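PDB 3D72: vivid PAS protein VVD from Neurospora crassa, which is a blue-light LOV photoreceptor of the PAS family that binds flavin-adenine dinucleotide and, once activated by light, forms a rapidly exchanging dimer. Local coordinates for residues A37-L43 / R141-Q147; A108-V114 / N126-P132. The protein carries 1 engineered substitution. All coordinates share one frame; numbering follows the deposited sequence.

Contact 1. Residues A37-L43 / R141-Q147. With FAD (flavin-adenine dinucleotide), chain C.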
loop_
_atom_site.group_PDB
_atom_site.type_symbol
_atom_site.label_atom_id
_atom_site.label_comp_id
_atom_site.label_asym_id
_atom_site.label_seq_id
_atom_site.Cartn_x
_atom_site.Cartn_y
_atom_site.Cartn_z
ATOM N N ALA A 37 1.330 -11.120 -8.836
ATOM C CA ALA A 37 2.400 -12.095 -8.637
ATOM C C ALA A 37 3.613 -11.327 -8.123
ATOM O O ALA A 37 4.135 -10.438 -8.792
ATOM C CB ALA A 37 2.738 -12.803 -9.947
ATOM N N LEU A 38 4.057 -11.651 -6.918
ATOM C CA LEU A 38 5.205 -10.949 -6.366
ATOM C C LEU A 38 5.958 -11.834 -5.411
ATOM O O LEU A 38 5.425 -12.822 -4.922
ATOM C CB LEU A 38 4.771 -9.678 -5.623
ATOM C CG LEU A 38 3.931 -9.777 -4.346
ATOM C CD1 LEU A 38 4.817 -10.141 -3.152
ATOM C CD2 LEU A 38 3.249 -8.432 -4.084
ATOM N N ILE A 39 7.211 -11.477 -5.184
ATOM C CA ILE A 39 8.038 -12.196 -4.220
ATOM C C ILE A 39 8.932 -11.195 -3.508
ATOM O O ILE A 39 9.203 -10.109 -4.013
ATOM C CB ILE A 39 8.907 -13.303 -4.871
ATOM C CG1 ILE A 39 9.922 -12.704 -5.842
ATOM C CG2 ILE A 39 8.014 -14.297 -5.588
ATOM C CD1 ILE A 39 10.922 -13.737 -6.356
ATOM N N LEU A 40 9.366 -11.547 -2.306
ATOM C CA LEU A 40 10.250 -10.684 -1.541
ATOM C C LEU A 40 11.492 -11.520 -1.254
ATOM O O LEU A 40 11.370 -12.675 -0.831
ATOM C CB LEU A 40 9.606 -10.276 -0.211
ATOM C CG LEU A 40 10.386 -9.190 0.544
ATOM C CD1 LEU A 40 10.091 -7.816 -0.069
ATOM C CD2 LEU A 40 9.977 -9.200 2.012
ATOM N N CYS A 41 12.665 -10.952 -1.521
ATOM C CA CYS A 41 13.932 -11.633 -1.280
ATOM C C CYS A 41 14.739 -10.865 -0.251
ATOM O O CYS A 41 14.671 -9.632 -0.184
ATOM C CB CYS A 41 14.730 -11.769 -2.576
ATOM S SG CYS A 41 13.894 -12.780 -3.824
ATOM N N ASP A 42 15.511 -11.596 0.548
ATOM C CA ASP A 42 16.319 -10.981 1.598
ATOM C C ASP A 42 17.731 -10.681 1.089
ATOM O O ASP A 42 18.529 -11.583 0.860
ATOM C CB ASP A 42 16.390 -11.921 2.799
ATOM C CG ASP A 42 16.859 -11.222 4.055
ATOM O OD1 ASP A 42 17.633 -10.259 3.935
ATOM O OD2 ASP A 42 16.468 -11.646 5.163
ATOM N N LEU A 43 18.037 -9.401 0.917
ATOM C CA LEU A 43 19.344 -8.998 0.428
ATOM C C LEU A 43 20.469 -9.303 1.399
ATOM O O LEU A 43 21.633 -9.380 0.996
ATOM C CB LEU A 43 19.354 -7.498 0.124
ATOM C CG LEU A 43 18.418 -7.030 -0.990
ATOM C CD1 LEU A 43 18.387 -5.510 -1.035
ATOM C CD2 LEU A 43 18.881 -7.605 -2.314
ATOM N N ARG A 141 16.957 -3.534 2.678
ATOM C CA ARG A 141 17.120 -4.871 3.255
ATOM C C ARG A 141 16.540 -5.962 2.353
ATOM O O ARG A 141 17.061 -7.080 2.282
ATOM C CB ARG A 141 16.433 -4.913 4.630
ATOM C CG ARG A 141 16.269 -6.305 5.264
ATOM C CD ARG A 141 17.610 -6.951 5.541
ATOM N NE ARG A 141 17.469 -8.336 5.993
ATOM C CZ ARG A 141 17.278 -8.717 7.255
ATOM N NH1 ARG A 141 17.156 -10.007 7.540
ATOM N NH2 ARG A 141 17.221 -7.823 8.235
ATOM N N TYR A 142 15.464 -5.626 1.652
ATOM C CA TYR A 142 14.815 -6.594 0.779
ATOM C C TYR A 142 14.686 -6.080 -0.637
ATOM O O TYR A 142 14.965 -4.926 -0.926
ATOM C CB TYR A 142 13.398 -6.893 1.275
ATOM C CG TYR A 142 13.328 -7.390 2.688
ATOM C CD1 TYR A 142 12.901 -6.563 3.723
ATOM C CD2 TYR A 142 13.705 -8.689 2.992
ATOM C CE1 TYR A 142 12.856 -7.026 5.041
ATOM C CE2 TYR A 142 13.668 -9.160 4.302
ATOM C CZ TYR A 142 13.245 -8.326 5.313
ATOM O OH TYR A 142 13.244 -8.791 6.605
ATOM N N SER A 143 14.248 -6.964 -1.517
ATOM C CA SER A 143 13.983 -6.588 -2.896
ATOM C C SER A 143 12.626 -7.196 -3.197
ATOM O O SER A 143 12.393 -8.371 -2.889
ATOM C CB SER A 143 15.020 -7.168 -3.858
ATOM O OG SER A 143 14.691 -6.803 -5.196
ATOM N N MET A 144 11.717 -6.402 -3.761
ATOM C CA MET A 144 10.405 -6.921 -4.115
ATOM C C MET A 144 10.371 -7.104 -5.625
ATOM O O MET A 144 10.700 -6.181 -6.383
ATOM C CB MET A 144 9.272 -5.977 -3.692
ATOM C CG MET A 144 7.868 -6.548 -3.999
ATOM S SD MET A 144 6.460 -5.766 -3.140
ATOM C CE MET A 144 6.839 -6.235 -1.397
ATOM N N GLY A 145 10.008 -8.307 -6.047
ATOM C CA GLY A 145 9.925 -8.601 -7.464
ATOM C C GLY A 145 8.491 -8.802 -7.900
ATOM O O GLY A 145 7.686 -9.378 -7.180
ATOM N N PHE A 146 8.179 -8.308 -9.096
ATOM C CA PHE A 146 6.856 -8.415 -9.689
ATOM C C PHE A 146 7.031 -9.206 -10.977
ATOM O O PHE A 146 7.909 -8.884 -11.777
ATOM C CB PHE A 146 6.326 -7.013 -9.997
ATOM C CG PHE A 146 6.172 -6.153 -8.778
ATOM C CD1 PHE A 146 4.984 -6.159 -8.056
ATOM C CD2 PHE A 146 7.220 -5.354 -8.336
ATOM C CE1 PHE A 146 4.841 -5.377 -6.907
ATOM C CE2 PHE A 146 7.089 -4.565 -7.185
ATOM C CZ PHE A 146 5.896 -4.579 -6.473
ATOM N N GLN A 147 6.228 -10.248 -11.157
ATOM C CA GLN A 147 6.316 -11.087 -12.355
ATOM C C GLN A 147 5.071 -10.976 -13.211
ATOM O O GLN A 147 3.971 -10.765 -12.710
ATOM C CB GLN A 147 6.513 -12.557 -11.983
ATOM C CG GLN A 147 7.814 -12.884 -11.275
ATOM C CD GLN A 147 7.834 -12.439 -9.833
ATOM O OE1 GLN A 147 6.790 -12.327 -9.198
ATOM N NE2 GLN A 147 9.029 -12.198 -9.304
HETATM P PA FAD C . 25.085 -15.020 -12.090
HETATM O O1A FAD C . 24.759 -16.398 -11.632
HETATM O O2A FAD C . 26.363 -14.427 -11.632
HETATM O O5B FAD C . 25.010 -15.003 -13.675
HETATM C C5B FAD C . 25.292 -13.838 -14.477
HETATM C C4B FAD C . 25.377 -14.292 -15.931
HETATM O O4B FAD C . 25.726 -13.133 -16.710
HETATM C C3B FAD C . 26.430 -15.382 -16.222
HETATM O O3B FAD C . 25.928 -16.515 -16.882
HETATM C C2B FAD C . 27.530 -14.680 -17.009
HETATM O O2B FAD C . 28.152 -15.400 -18.042
HETATM C C1B FAD C . 26.910 -13.364 -17.487
HETATM N N9A FAD C . 27.753 -12.200 -17.291
HETATM C C8A FAD C . 28.247 -11.709 -16.114
HETATM N N7A FAD C . 28.998 -10.640 -16.246
HETATM C C5A FAD C . 29.020 -10.427 -17.614
HETATM C C6A FAD C . 29.658 -9.414 -18.415
HETATM N N6A FAD C . 30.416 -8.459 -17.868
HETATM N N1A FAD C . 29.488 -9.461 -19.767
HETATM C C2A FAD C . 28.713 -10.450 -20.292
HETATM N N3A FAD C . 28.060 -11.442 -19.643
HETATM C C4A FAD C . 28.278 -11.360 -18.259
HETATM N N1 FAD C . 15.029 -14.286 -12.018
HETATM C C2 FAD C . 14.192 -14.973 -12.838
HETATM O O2 FAD C . 14.606 -15.639 -13.804
HETATM N N3 FAD C . 12.808 -14.923 -12.609
HETATM C C4 FAD C . 12.194 -14.228 -11.566
HETATM O O4 FAD C . 10.946 -14.239 -11.458
HETATM C C4X FAD C . 13.069 -13.507 -10.727
HETATM N N5 FAD C . 12.529 -12.790 -9.643
HETATM C C5X FAD C . 13.408 -12.099 -8.827
HETATM C C6 FAD C . 12.880 -11.364 -7.721
HETATM C C7 FAD C . 13.697 -10.684 -6.850
HETATM C C7M FAD C . 13.026 -9.908 -5.708
HETATM C C8 FAD C . 15.105 -10.736 -6.998
HETATM C C8M FAD C . 16.062 -10.031 -6.058
HETATM C C9 FAD C . 15.660 -11.466 -8.111
HETATM C C9A FAD C . 14.842 -12.155 -9.023
HETATM N N10 FAD C . 15.360 -12.895 -10.162
HETATM C C10 FAD C . 14.483 -13.593 -10.962
HETATM C "C1'" FAD C . 16.812 -12.945 -10.492
HETATM C "C2'" FAD C . 17.725 -13.959 -9.847
HETATM O "O2'" FAD C . 17.324 -14.136 -8.484
HETATM C "C3'" FAD C . 19.174 -13.442 -10.009
HETATM O "O3'" FAD C . 19.286 -12.184 -9.345
HETATM C "C4'" FAD C . 19.585 -13.253 -11.508
HETATM O "O4'" FAD C . 19.603 -14.515 -12.149
HETATM C "C5'" FAD C . 20.953 -12.570 -11.674
HETATM O "O5'" FAD C . 21.849 -12.913 -10.605
HETATM P P FAD C . 22.693 -14.257 -10.585
HETATM O O1P FAD C . 23.159 -14.416 -9.205
HETATM O O2P FAD C . 21.899 -15.381 -11.139
HETATM O O3P FAD C . 23.967 -14.033 -11.534
HETATM O O HOH W 1 3.042 -8.895 -10.832
HETATM O O HOH W 2 14.157 -11.982 6.531
#
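A37 O receives the backbone N-H of Q147 at 3.2 Å, and a water bridges the same oxygen to Q147 O. At L38 the side chain turns to the face that also carries M144 and F146: CB lies obliquely against the F146 ring and CD2 nears M144 SD, while helix 12-21 packs on the two partner residues. I39 is on the flavin face. It exchanges two backbone hydrogen bonds with G145, and its CD1 reaches within 3.4 Å of FAD C6. Having no side chain, G145 can lie against the flavin, its N 3.4 Å from FAD C7M. The pairing belongs to the antiparallel sheet of a PAS domain, strand order 2-1-5-4-3, in which the last strand, 140-146, is central and the first, 38-42, lies beside it. With CG anti to the backbone N (chi1 -171°), L40 leans across its partner strand and holds CD2 over one face of the Y142 ring, a CH-pi contact 4.1 Å from the centroid; R141 CG covers the opposite face. C41 again faces the flavin, SG 3.5 Å from FAD C7M, a methyl that S143 OG also touches. D42 is gripped side-on by R141 in a salt bridge, with NE meeting OD1 at 2.8 Å and 175°. NH1 meets the syn lone pair of OD2 at 3.0 Å. The carboxylate and guanidinium planes are 34° apart. R141 and Y142 together face V133 in a classic beta bulge. L43 N bonds to R141 O, and its CD1 rests against Y142 O.

Contact 2. Residues A108-V114 / N126-P132. With FAD (flavin-adenine dinucleotide), chain C.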
loop_
_atom_site.group_PDB
_atom_site.type_symbol
_atom_site.label_atom_id
_atom_site.label_comp_id
_atom_site.label_asym_id
_atom_site.label_seq_id
_atom_site.Cartn_x
_atom_site.Cartn_y
_atom_site.Cartn_z
ATOM N N ALA A 108 19.569 -0.827 -7.419
ATOM C CA ALA A 108 19.003 -0.020 -8.494
ATOM C C ALA A 108 17.781 -0.749 -9.033
ATOM O O ALA A 108 17.791 -1.974 -9.142
ATOM C CB ALA A 108 20.034 0.170 -9.612
ATOM N N GLU A 109 16.730 0.001 -9.357
ATOM C CA GLU A 109 15.507 -0.579 -9.907
ATOM C C GLU A 109 15.810 -1.119 -11.293
ATOM O O GLU A 109 16.616 -0.551 -12.027
ATOM C CB GLU A 109 14.408 0.485 -10.012
ATOM C CG GLU A 109 14.105 1.155 -8.690
ATOM C CD GLU A 109 13.036 2.233 -8.779
ATOM O OE1 GLU A 109 12.816 2.910 -7.764
ATOM O OE2 GLU A 109 12.418 2.404 -9.847
ATOM N N VAL A 110 15.164 -2.216 -11.659
ATOM C CA VAL A 110 15.400 -2.793 -12.973
ATOM C C VAL A 110 14.155 -3.500 -13.491
ATOM O O VAL A 110 13.335 -3.998 -12.721
ATOM C CB VAL A 110 16.595 -3.776 -12.931
ATOM C CG1 VAL A 110 16.228 -5.013 -12.141
ATOM C CG2 VAL A 110 17.032 -4.137 -14.345
ATOM N N GLN A 111 14.019 -3.532 -14.812
ATOM C CA GLN A 111 12.883 -4.165 -15.445
ATOM C C GLN A 111 13.436 -4.894 -16.659
ATOM O O GLN A 111 14.145 -4.303 -17.471
ATOM C CB GLN A 111 11.883 -3.085 -15.855
ATOM C CG GLN A 111 10.481 -3.558 -16.115
ATOM C CD GLN A 111 9.492 -2.398 -16.114
ATOM O OE1 GLN A 111 8.653 -2.272 -15.216
ATOM N NE2 GLN A 111 9.603 -1.533 -17.114
ATOM N N VAL A 112 13.132 -6.182 -16.768
ATOM C CA VAL A 112 13.626 -6.976 -17.888
ATOM C C VAL A 112 12.645 -8.053 -18.309
ATOM O O VAL A 112 11.669 -8.324 -17.620
ATOM C CB VAL A 112 14.961 -7.692 -17.534
ATOM C CG1 VAL A 112 15.991 -6.686 -17.051
ATOM C CG2 VAL A 112 14.715 -8.766 -16.477
ATOM N N GLU A 113 12.886 -8.626 -19.485
ATOM C CA GLU A 113 12.089 -9.740 -19.961
ATOM C C GLU A 113 13.080 -10.894 -19.901
ATOM O O GLU A 113 14.179 -10.802 -20.449
ATOM C CB GLU A 113 11.615 -9.540 -21.400
ATOM C CG GLU A 113 10.461 -8.575 -21.549
ATOM C CD GLU A 113 9.652 -8.871 -22.790
ATOM O OE1 GLU A 113 10.275 -9.183 -23.823
ATOM O OE2 GLU A 113 8.406 -8.795 -22.733
ATOM N N VAL A 114 12.709 -11.965 -19.216
ATOM C CA VAL A 114 13.604 -13.101 -19.090
ATOM C C VAL A 114 12.870 -14.404 -19.341
ATOM O O VAL A 114 11.729 -14.582 -18.922
ATOM C CB VAL A 114 14.263 -13.141 -17.677
ATOM C CG1 VAL A 114 13.206 -13.288 -16.601
ATOM C CG2 VAL A 114 15.262 -14.294 -17.597
ATOM N N ASN A 126 8.943 -13.953 -18.903
ATOM C CA ASN A 126 8.563 -13.291 -17.665
ATOM C C ASN A 126 8.992 -11.830 -17.706
ATOM O O ASN A 126 10.174 -11.531 -17.854
ATOM C CB ASN A 126 9.259 -14.017 -16.504
ATOM C CG ASN A 126 8.778 -13.577 -15.133
ATOM O OD1 ASN A 126 8.127 -12.546 -14.975
ATOM N ND2 ASN A 126 9.128 -14.369 -14.117
ATOM N N PHE A 127 8.022 -10.921 -17.613
ATOM C CA PHE A 127 8.314 -9.491 -17.577
ATOM C C PHE A 127 8.511 -9.221 -16.083
ATOM O O PHE A 127 7.551 -9.179 -15.312
ATOM C CB PHE A 127 7.127 -8.687 -18.117
ATOM C CG PHE A 127 7.289 -7.197 -17.985
ATOM C CD1 PHE A 127 6.264 -6.425 -17.442
ATOM C CD2 PHE A 127 8.455 -6.561 -18.406
ATOM C CE1 PHE A 127 6.401 -5.044 -17.307
ATOM C CE2 PHE A 127 8.601 -5.174 -18.276
ATOM C CZ PHE A 127 7.565 -4.418 -17.728
ATOM N N LEU A 128 9.765 -9.036 -15.699
ATOM C CA LEU A 128 10.147 -8.848 -14.306
ATOM C C LEU A 128 10.573 -7.442 -13.898
ATOM O O LEU A 128 11.337 -6.796 -14.597
ATOM C CB LEU A 128 11.289 -9.818 -14.013
ATOM C CG LEU A 128 11.950 -9.824 -12.641
ATOM C CD1 LEU A 128 10.997 -10.393 -11.607
ATOM C CD2 LEU A 128 13.227 -10.656 -12.730
ATOM N N THR A 129 10.078 -6.985 -12.746
ATOM C CA THR A 129 10.453 -5.688 -12.207
ATOM C C THR A 129 10.930 -5.921 -10.775
ATOM O O THR A 129 10.239 -6.575 -10.007
ATOM C CB THR A 129 9.260 -4.717 -12.151
ATOM O OG1 THR A 129 8.665 -4.609 -13.450
ATOM C CG2 THR A 129 9.729 -3.334 -11.697
ATOM N N MET A 130 12.107 -5.415 -10.428
ATOM C CA MET A 130 12.630 -5.575 -9.063
ATOM C C MET A 130 12.908 -4.204 -8.473
ATOM O O MET A 130 13.599 -3.382 -9.082
ATOM C CB MET A 130 13.910 -6.406 -9.079
ATOM C CG MET A 130 13.685 -7.872 -9.404
ATOM S SD MET A 130 15.217 -8.754 -9.767
ATOM C CE MET A 130 15.619 -8.153 -11.394
ATOM N N ILE A 131 12.365 -3.964 -7.281
ATOM C CA ILE A 131 12.514 -2.682 -6.604
ATOM C C ILE A 131 13.061 -2.900 -5.199
ATOM O O ILE A 131 12.478 -3.668 -4.435
ATOM C CB ILE A 131 11.138 -1.981 -6.457
ATOM C CG1 ILE A 131 10.421 -1.925 -7.815
ATOM C CG2 ILE A 131 11.321 -0.587 -5.891
ATOM C CD1 ILE A 131 11.113 -1.058 -8.843
ATOM N N PRO A 132 14.189 -2.250 -4.847
ATOM C CA PRO A 132 14.721 -2.446 -3.495
ATOM C C PRO A 132 13.775 -1.846 -2.468
ATOM O O PRO A 132 13.130 -0.831 -2.724
ATOM C CB PRO A 132 16.055 -1.713 -3.535
ATOM C CG PRO A 132 15.781 -0.597 -4.481
ATOM C CD PRO A 132 15.019 -1.288 -5.591
HETATM P PA FAD C . 25.085 -15.020 -12.090
HETATM O O1A FAD C . 24.759 -16.398 -11.632
HETATM O O2A FAD C . 26.363 -14.427 -11.632
HETATM O O5B FAD C . 25.010 -15.003 -13.675
HETATM C C5B FAD C . 25.292 -13.838 -14.477
HETATM C C4B FAD C . 25.377 -14.292 -15.931
HETATM O O4B FAD C . 25.726 -13.133 -16.710
HETATM C C3B FAD C . 26.430 -15.382 -16.222
HETATM O O3B FAD C . 25.928 -16.515 -16.882
HETATM C C2B FAD C . 27.530 -14.680 -17.009
HETATM O O2B FAD C . 28.152 -15.400 -18.042
HETATM C C1B FAD C . 26.910 -13.364 -17.487
HETATM N N9A FAD C . 27.753 -12.200 -17.291
HETATM C C8A FAD C . 28.247 -11.709 -16.114
HETATM N N7A FAD C . 28.998 -10.640 -16.246
HETATM C C5A FAD C . 29.020 -10.427 -17.614
HETATM C C6A FAD C . 29.658 -9.414 -18.415
HETATM N N6A FAD C . 30.416 -8.459 -17.868
HETATM N N1A FAD C . 29.488 -9.461 -19.767
HETATM C C2A FAD C . 28.713 -10.450 -20.292
HETATM N N3A FAD C . 28.060 -11.442 -19.643
HETATM C C4A FAD C . 28.278 -11.360 -18.259
HETATM N N1 FAD C . 15.029 -14.286 -12.018
HETATM C C2 FAD C . 14.192 -14.973 -12.838
HETATM O O2 FAD C . 14.606 -15.639 -13.804
HETATM N N3 FAD C . 12.808 -14.923 -12.609
HETATM C C4 FAD C . 12.194 -14.228 -11.566
HETATM O O4 FAD C . 10.946 -14.239 -11.458
HETATM C C4X FAD C . 13.069 -13.507 -10.727
HETATM N N5 FAD C . 12.529 -12.790 -9.643
HETATM C C5X FAD C . 13.408 -12.099 -8.827
HETATM C C6 FAD C . 12.880 -11.364 -7.721
HETATM C C7 FAD C . 13.697 -10.684 -6.850
HETATM C C7M FAD C . 13.026 -9.908 -5.708
HETATM C C8 FAD C . 15.105 -10.736 -6.998
HETATM C C8M FAD C . 16.062 -10.031 -6.058
HETATM C C9 FAD C . 15.660 -11.466 -8.111
HETATM C C9A FAD C . 14.842 -12.155 -9.023
HETATM N N10 FAD C . 15.360 -12.895 -10.162
HETATM C C10 FAD C . 14.483 -13.593 -10.962
HETATM C "C1'" FAD C . 16.812 -12.945 -10.492
HETATM C "C2'" FAD C . 17.725 -13.959 -9.847
HETATM O "O2'" FAD C . 17.324 -14.136 -8.484
HETATM C "C3'" FAD C . 19.174 -13.442 -10.009
HETATM O "O3'" FAD C . 19.286 -12.184 -9.345
HETATM C "C4'" FAD C . 19.585 -13.253 -11.508
HETATM O "O4'" FAD C . 19.603 -14.515 -12.149
HETATM C "C5'" FAD C . 20.953 -12.570 -11.674
HETATM O "O5'" FAD C . 21.849 -12.913 -10.605
HETATM P P FAD C . 22.693 -14.257 -10.585
HETATM O O1P FAD C . 23.159 -14.416 -9.205
HETATM O O2P FAD C . 21.899 -15.381 -11.139
HETATM O O3P FAD C . 23.967 -14.033 -11.534
HETATM O O HOH W 3 16.499 -4.101 -8.377
#
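Q111 lies against F127 and T129 on the face of the hairpin turned from the flavin. Its CG and CD press obliquely on the outer ring atoms of F127, CD coming 3.2 Å from CZ, with amide and ring planes 48° apart. F127 meets it through a chi1 of 174°, which swings CG away from its own N and carries the ring back across the neighbouring strand. The extended Q111 chain runs beside T129, whose OG1 donates to OE1 at 2.9 Å; the hydroxyl lies in the amide plane, on a lone pair, at a C=O...O angle of 111°. Replacing Q111 by alanine would probably leave T129 OG1 without this acceptor and the F127 ring freer to turn.

V110 works on the other face. Its CG1 sits at 3.3 Å from M130 CE, tighter than usual van der Waals contact, as the two side chains point the same way. Helix 94-106 closes over both, through A103 on V110 and through M100 and I104 on M130. From this packing M130 sends SD to 3.2 Å from FAD C9. L128 continues the floor beneath the isoalloxazine, with CD1 3.5 Å from FAD N5, and N126 ND2, hydrogen-bonded to N116 OD1, lies 3.2 Å from FAD O4. Between these residues, V110, V112 and V114 each exchange a pair of backbone hydrogen bonds with M130, L128 and N126, the register of an antiparallel beta hairpin. The Q111-T129-F127 face therefore carries a polar bond and aromatic contact, whereas the flavin meets thioether and aliphatic surface, with the N126 amide near the O4 carbonyl.

Contact 1 is the more deeply buried, lying near the middle of the chain, while contact 2 brings in an outermost strand of this chain's sheet, 110-117, and is only partly buried. Their centres are 10 Å apart in one sheet, where strands 140-146 and 123-134 are neighbours: F146 N probably bonds to T129 O and I131 N to M144 O. Contact 1 closes a long chain excursion, and contact 2 is a local hairpin within it. Both touch FAD, but 37-43 with 141-147 meets the dimethylbenzene end through C41, S143 and G145 and reaches O4 through Q147, whereas 126-132 spreads along the rings. Charge pairing across strands occurs in contact 1; contact 2 uses a neutral hydroxyl-amide bond.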